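Local coordinates for protein acetone carboxylase alpha subunit (Xanthobacter autotrophicus Py2, PDB 5M45) that forms the alpha subunit of a multisubunit enzyme, belongs to the hydantoinase B/oxoprolinase family and carries a bound manganese ion, at residues 313-317 / 713-717; 656-660 / 675-680. All blocks are in the same frame, centred on the assembly; numbering follows the deposited sequence.

Contact 1: 313-317 / 713-717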
loop_
_atom_site.group_PDB
_atom_site.type_symbol
_atom_site.label_atom_id
_atom_site.label_comp_id
_atom_site.label_asym_id
_atom_site.label_seq_id
_atom_site.Cartn_x
_atom_site.Cartn_y
_atom_site.Cartn_z
ATOM N N ASP A 313 -17.642 -4.613 -20.842
ATOM C CA ASP A 313 -17.636 -3.326 -21.562
ATOM C C ASP A 313 -18.662 -2.379 -20.951
ATOM O O ASP A 313 -19.816 -2.767 -20.822
ATOM C CB ASP A 313 -17.981 -3.558 -23.041
ATOM C CG ASP A 313 -16.837 -4.223 -23.843
ATOM O OD1 ASP A 313 -15.649 -4.097 -23.515
ATOM O OD2 ASP A 313 -17.149 -4.872 -24.879
ATOM N N THR A 314 -18.236 -1.182 -20.530
ATOM C CA THR A 314 -19.150 -0.155 -20.052
ATOM C C THR A 314 -18.837 1.224 -20.696
ATOM O O THR A 314 -17.778 1.427 -21.326
ATOM C CB THR A 314 -19.158 0.009 -18.509
ATOM O OG1 THR A 314 -17.857 0.398 -18.010
ATOM C CG2 THR A 314 -19.640 -1.269 -17.811
ATOM N N ILE A 315 -19.799 2.149 -20.523
ATOM C CA ILE A 315 -19.756 3.505 -21.026
ATOM C C ILE A 315 -20.091 4.478 -19.871
ATOM O O ILE A 315 -21.123 4.320 -19.167
ATOM C CB ILE A 315 -20.776 3.719 -22.175
ATOM C CG1 ILE A 315 -20.476 2.773 -23.345
ATOM C CG2 ILE A 315 -20.789 5.179 -22.645
ATOM C CD1 ILE A 315 -21.482 2.790 -24.473
ATOM N N MET A 316 -19.226 5.481 -19.694
ATOM C CA MET A 316 -19.498 6.586 -18.761
ATOM C C MET A 316 -20.581 7.527 -19.370
ATOM O O MET A 316 -20.510 7.851 -20.567
ATOM C CB MET A 316 -18.204 7.389 -18.520
ATOM C CG MET A 316 -18.336 8.532 -17.500
ATOM S SD MET A 316 -19.153 10.043 -18.078
ATOM C CE MET A 316 -17.833 10.798 -19.024
ATOM N N HIS A 317 -21.522 7.946 -18.528
ATOM C CA HIS A 317 -22.608 8.892 -18.840
ATOM C C HIS A 317 -22.557 10.087 -17.844
ATOM O O HIS A 317 -22.569 9.887 -16.613
ATOM C CB HIS A 317 -23.940 8.147 -18.723
ATOM C CG HIS A 317 -25.159 8.955 -19.013
ATOM N ND1 HIS A 317 -26.330 8.808 -18.292
ATOM C CD2 HIS A 317 -25.407 9.912 -19.944
ATOM C CE1 HIS A 317 -27.236 9.665 -18.742
ATOM N NE2 HIS A 317 -26.696 10.350 -19.740
ATOM N N GLN A 713 -23.139 -2.924 -23.513
ATOM C CA GLN A 713 -22.573 -1.701 -22.951
ATOM C C GLN A 713 -23.563 -0.513 -22.969
ATOM O O GLN A 713 -23.586 0.258 -22.015
ATOM C CB GLN A 713 -21.222 -1.330 -23.601
ATOM C CG GLN A 713 -21.252 -0.886 -25.062
ATOM C CD GLN A 713 -21.392 -2.002 -26.085
ATOM O OE1 GLN A 713 -21.435 -3.192 -25.781
ATOM N NE2 GLN A 713 -21.469 -1.613 -27.330
ATOM N N VAL A 714 -24.395 -0.403 -24.006
ATOM C CA VAL A 714 -25.423 0.635 -24.057
ATOM C C VAL A 714 -26.532 0.375 -22.997
ATOM O O VAL A 714 -26.920 1.272 -22.224
ATOM C CB VAL A 714 -26.019 0.757 -25.473
ATOM C CG1 VAL A 714 -27.184 1.745 -25.507
ATOM C CG2 VAL A 714 -24.957 1.194 -26.464
ATOM N N ARG A 715 -27.016 -0.861 -22.939
ATOM C CA ARG A 715 -28.062 -1.210 -21.957
ATOM C C ARG A 715 -27.597 -1.081 -20.504
ATOM O O ARG A 715 -28.375 -0.627 -19.668
ATOM C CB ARG A 715 -28.608 -2.591 -22.233
ATOM C CG ARG A 715 -29.398 -2.593 -23.531
ATOM C CD ARG A 715 -30.031 -3.921 -23.802
ATOM N NE ARG A 715 -29.063 -4.732 -24.528
ATOM C CZ ARG A 715 -28.734 -5.971 -24.242
ATOM N NH1 ARG A 715 -29.291 -6.636 -23.244
ATOM N NH2 ARG A 715 -27.838 -6.557 -24.997
ATOM N N GLN A 716 -26.368 -1.481 -20.201
ATOM C CA GLN A 716 -25.858 -1.335 -18.830
ATOM C C GLN A 716 -25.802 0.143 -18.420
ATOM O O GLN A 716 -26.189 0.471 -17.283
ATOM C CB GLN A 716 -24.472 -1.977 -18.675
ATOM C CG GLN A 716 -23.993 -2.092 -17.241
ATOM C CD GLN A 716 -23.445 -0.769 -16.682
ATOM O OE1 GLN A 716 -22.938 0.077 -17.424
ATOM N NE2 GLN A 716 -23.549 -0.600 -15.363
ATOM N N MET A 717 -25.357 1.012 -19.325
ATOM C CA MET A 717 -25.297 2.468 -19.056
ATOM C C MET A 717 -26.672 3.066 -18.676
ATOM O O MET A 717 -26.798 3.724 -17.623
ATOM C CB MET A 717 -24.692 3.210 -20.250
ATOM C CG MET A 717 -24.479 4.700 -20.041
ATOM S SD MET A 717 -24.297 5.644 -21.587
ATOM C CE MET A 717 -26.034 5.812 -22.113
HETATM O O HOH W 1 -19.328 -4.799 -26.468
HETATM O O HOH W 2 -21.979 2.713 -17.239
HETATM O O HOH W 3 -22.212 0.741 -19.776
#
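Strand 313-317 and helix 713-717 pack against each other in a buried strand-on-helix contact, where a helix from the far C-terminal part of the chain lies against strand 313-324 of a mixed sheet. The axes are 6.8 Å apart at closest approach and their directions differ by 47°. No hydrogen bond passes directly between the two segments; apolar packing and three bridging waters join them.

Ile315 is the central apolar group. Its CD1 meets Gln713 CG at 3.7 Å, while its other branch, CG2, reaches Met717 SD at the same distance. The two branches are thus shared between successive turns of the helix. With chi1 at 68°, Gln713 CG lies between its own backbone N and carbonyl carbon, against Ile315 CD1, and a bend at chi2 turns OE1 toward water 1. Met717 leads off the helix with CG anti to the backbone N, which sets CG 3.7 Å from His317 CB; its sulfur approaches the imidazole obliquely.

The polar atoms are joined through water. Water 1 donates to both Asp313 OD2 and Gln713 OE1, and Asp313 OD1 binds Ala299 N. Water 3 accepts from Ile315 N at 2.9 Å and also reaches Gln713 O and Gln716 OE1. Water 2 connects that same OE1 with Ile315 O, so the amide oxygen faces two waters while Gln716 NE2 bonds Glu746. Thr314 CG2 lies 3.6 Å from Gln716 OE1.

His317 ND1 bonds Ser721 further along the helix, and its NE2 bonds an aromatic side chain of the chain of another protein; aromatic side chains of that chain also pack on Asp313 and Ile315. Within the sheet, strand 286-297 pairs with Thr314 and Met316, while helix 401-422 receives Met316.

Contact 2: 656-660 / 675-680; sequences VYGVV and ATAAAR. Unlike the reference sequence in segment 675-680: Ala675 (reference Gly).
Arg680 reaches from helix 673-690 to the backbone of Tyr657, where helix 652-657 ends at Gly658, a C' glycine with positive phi; the two short strands 661-663 and 669-671 lie between these helices in the chain. The guanidinium meets Tyr657 O side-on, giving NE at 2.9 Å and NH2 at 3.0 Å to the same oxygen. The carbonyl O is only 2° out of the guanidinium plane, and NE lies nearly along the C=O axis. An extended chain from CG to NE carries the group this far, and a further bond from NH2 to Arg634 O helps to fix its rotation.

Val659 lies alongside, pointing the same way, and its CG2 covers one face of the guanidinium, 3.5 Å from Arg680 NH2. Lacking a CB, Gly658 lets Arg680 CG come to 4.1 Å from its CA; Gly658 O touches that CG and Ala679 CB.

Further along, Val660 points toward the helix and rests its CG2 against the methyls of Ala675 and Ala679. Thr676 runs beside Val659. Its OG1 lies anti to its own carbonyl carbon (chi1 -69°), beside the backbone N; from there it bonds Asp672 O and accepts the N-H of Val660 at 3.0 Å with an N-H...O angle of 161°.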
loop_
_atom_site.group_PDB
_atom_site.type_symbol
_atom_site.label_atom_id
_atom_site.label_comp_id
_atom_site.label_asym_id
_atom_site.label_seq_id
_atom_site.Cartn_x
_atom_site.Cartn_y
_atom_site.Cartn_z
ATOM N N VAL A 656 -16.058 16.321 -46.825
ATOM C CA VAL A 656 -16.369 17.044 -45.581
ATOM C C VAL A 656 -16.670 18.533 -45.819
ATOM O O VAL A 656 -17.678 19.049 -45.330
ATOM C CB VAL A 656 -15.209 16.879 -44.576
ATOM C CG1 VAL A 656 -15.400 17.752 -43.339
ATOM C CG2 VAL A 656 -15.071 15.407 -44.175
ATOM N N TYR A 657 -15.795 19.220 -46.563
ATOM C CA TYR A 657 -15.882 20.673 -46.715
ATOM C C TYR A 657 -16.455 21.133 -48.065
ATOM O O TYR A 657 -16.745 22.333 -48.229
ATOM C CB TYR A 657 -14.480 21.277 -46.528
ATOM C CG TYR A 657 -13.828 21.015 -45.182
ATOM C CD1 TYR A 657 -14.142 21.818 -44.078
ATOM C CD2 TYR A 657 -12.874 20.035 -45.016
ATOM C CE1 TYR A 657 -13.546 21.613 -42.854
ATOM C CE2 TYR A 657 -12.265 19.832 -43.796
ATOM C CZ TYR A 657 -12.606 20.612 -42.702
ATOM O OH TYR A 657 -12.021 20.405 -41.465
ATOM N N GLY A 658 -16.621 20.212 -49.011
ATOM C CA GLY A 658 -17.106 20.549 -50.347
ATOM C C GLY A 658 -16.125 21.387 -51.146
ATOM O O GLY A 658 -16.531 22.134 -52.055
ATOM N N VAL A 659 -14.831 21.282 -50.818
ATOM C CA VAL A 659 -13.810 22.090 -51.496
ATOM C C VAL A 659 -13.038 21.221 -52.491
ATOM O O VAL A 659 -12.583 20.117 -52.152
ATOM C CB VAL A 659 -12.854 22.769 -50.466
ATOM C CG1 VAL A 659 -11.722 23.520 -51.163
ATOM C CG2 VAL A 659 -13.632 23.711 -49.542
ATOM N N VAL A 660 -12.933 21.711 -53.731
ATOM C CA VAL A 660 -12.155 21.049 -54.774
ATOM C C VAL A 660 -10.771 21.690 -54.831
ATOM O O VAL A 660 -10.644 22.885 -55.095
ATOM C CB VAL A 660 -12.851 21.151 -56.151
ATOM C CG1 VAL A 660 -12.015 20.450 -57.236
ATOM C CG2 VAL A 660 -14.263 20.555 -56.070
ATOM N N ALA A 675 -15.545 24.922 -59.347
ATOM C CA ALA A 675 -15.872 23.531 -59.030
ATOM C C ALA A 675 -16.269 23.380 -57.539
ATOM O O ALA A 675 -17.110 22.530 -57.207
ATOM C CB ALA A 675 -14.704 22.635 -59.389
ATOM N N THR A 676 -15.691 24.222 -56.669
ATOM C CA THR A 676 -16.031 24.245 -55.233
ATOM C C THR A 676 -17.490 24.745 -55.015
ATOM O O THR A 676 -18.256 24.179 -54.202
ATOM C CB THR A 676 -15.008 25.124 -54.439
ATOM O OG1 THR A 676 -13.732 24.479 -54.421
ATOM C CG2 THR A 676 -15.437 25.384 -52.970
ATOM N N ALA A 677 -17.862 25.816 -55.704
ATOM C CA ALA A 677 -19.245 26.334 -55.613
ATOM C C ALA A 677 -20.258 25.269 -56.041
ATOM O O ALA A 677 -21.273 25.099 -55.367
ATOM C CB ALA A 677 -19.433 27.615 -56.431
ATOM N N ALA A 678 -19.957 24.540 -57.124
ATOM C CA ALA A 678 -20.824 23.473 -57.617
ATOM C C ALA A 678 -20.869 22.306 -56.639
ATOM O O ALA A 678 -21.945 21.749 -56.416
ATOM C CB ALA A 678 -20.379 22.973 -58.977
ATOM N N ALA A 679 -19.720 21.927 -56.070
ATOM C CA ALA A 679 -19.693 20.825 -55.097
ATOM C C ALA A 679 -20.520 21.122 -53.834
ATOM O O ALA A 679 -21.197 20.214 -53.314
ATOM C CB ALA A 679 -18.290 20.453 -54.730
ATOM N N ARG A 680 -20.452 22.369 -53.357
ATOM C CA ARG A 680 -21.208 22.791 -52.188
ATOM C C ARG A 680 -22.725 22.862 -52.460
ATOM O O ARG A 680 -23.518 22.450 -51.636
ATOM C CB ARG A 680 -20.662 24.118 -51.617
ATOM C CG ARG A 680 -19.281 23.920 -50.985
ATOM C CD ARG A 680 -18.563 25.181 -50.529
ATOM N NE ARG A 680 -17.615 24.848 -49.460
ATOM C CZ ARG A 680 -16.934 25.720 -48.718
ATOM N NH1 ARG A 680 -17.005 27.023 -48.946
ATOM N NH2 ARG A 680 -16.178 25.272 -47.722
#

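How the contacts relate
The two contacts are separate: their centres are 39 Å apart, their nearest atoms about 24 Å, and they do not touch. Along the chain contact 2 is nested inside the long loop closed by contact 1, which joins residues almost 400 positions apart, whereas contact 2 joins segments separated by 14 residues that include strands 661-663 and 669-671. From the centre of the chain, the centre of contact 1 lies 21 Å away and that of contact 2 38 Å. Contact 1 has eight residues within reach of the chain of another protein, contact 2 one. Neither contributes to the manganese site of His150, Asp153 and His175, or to the 3,6,9,12,15-pentaoxaheptadecan-1-ol pocket.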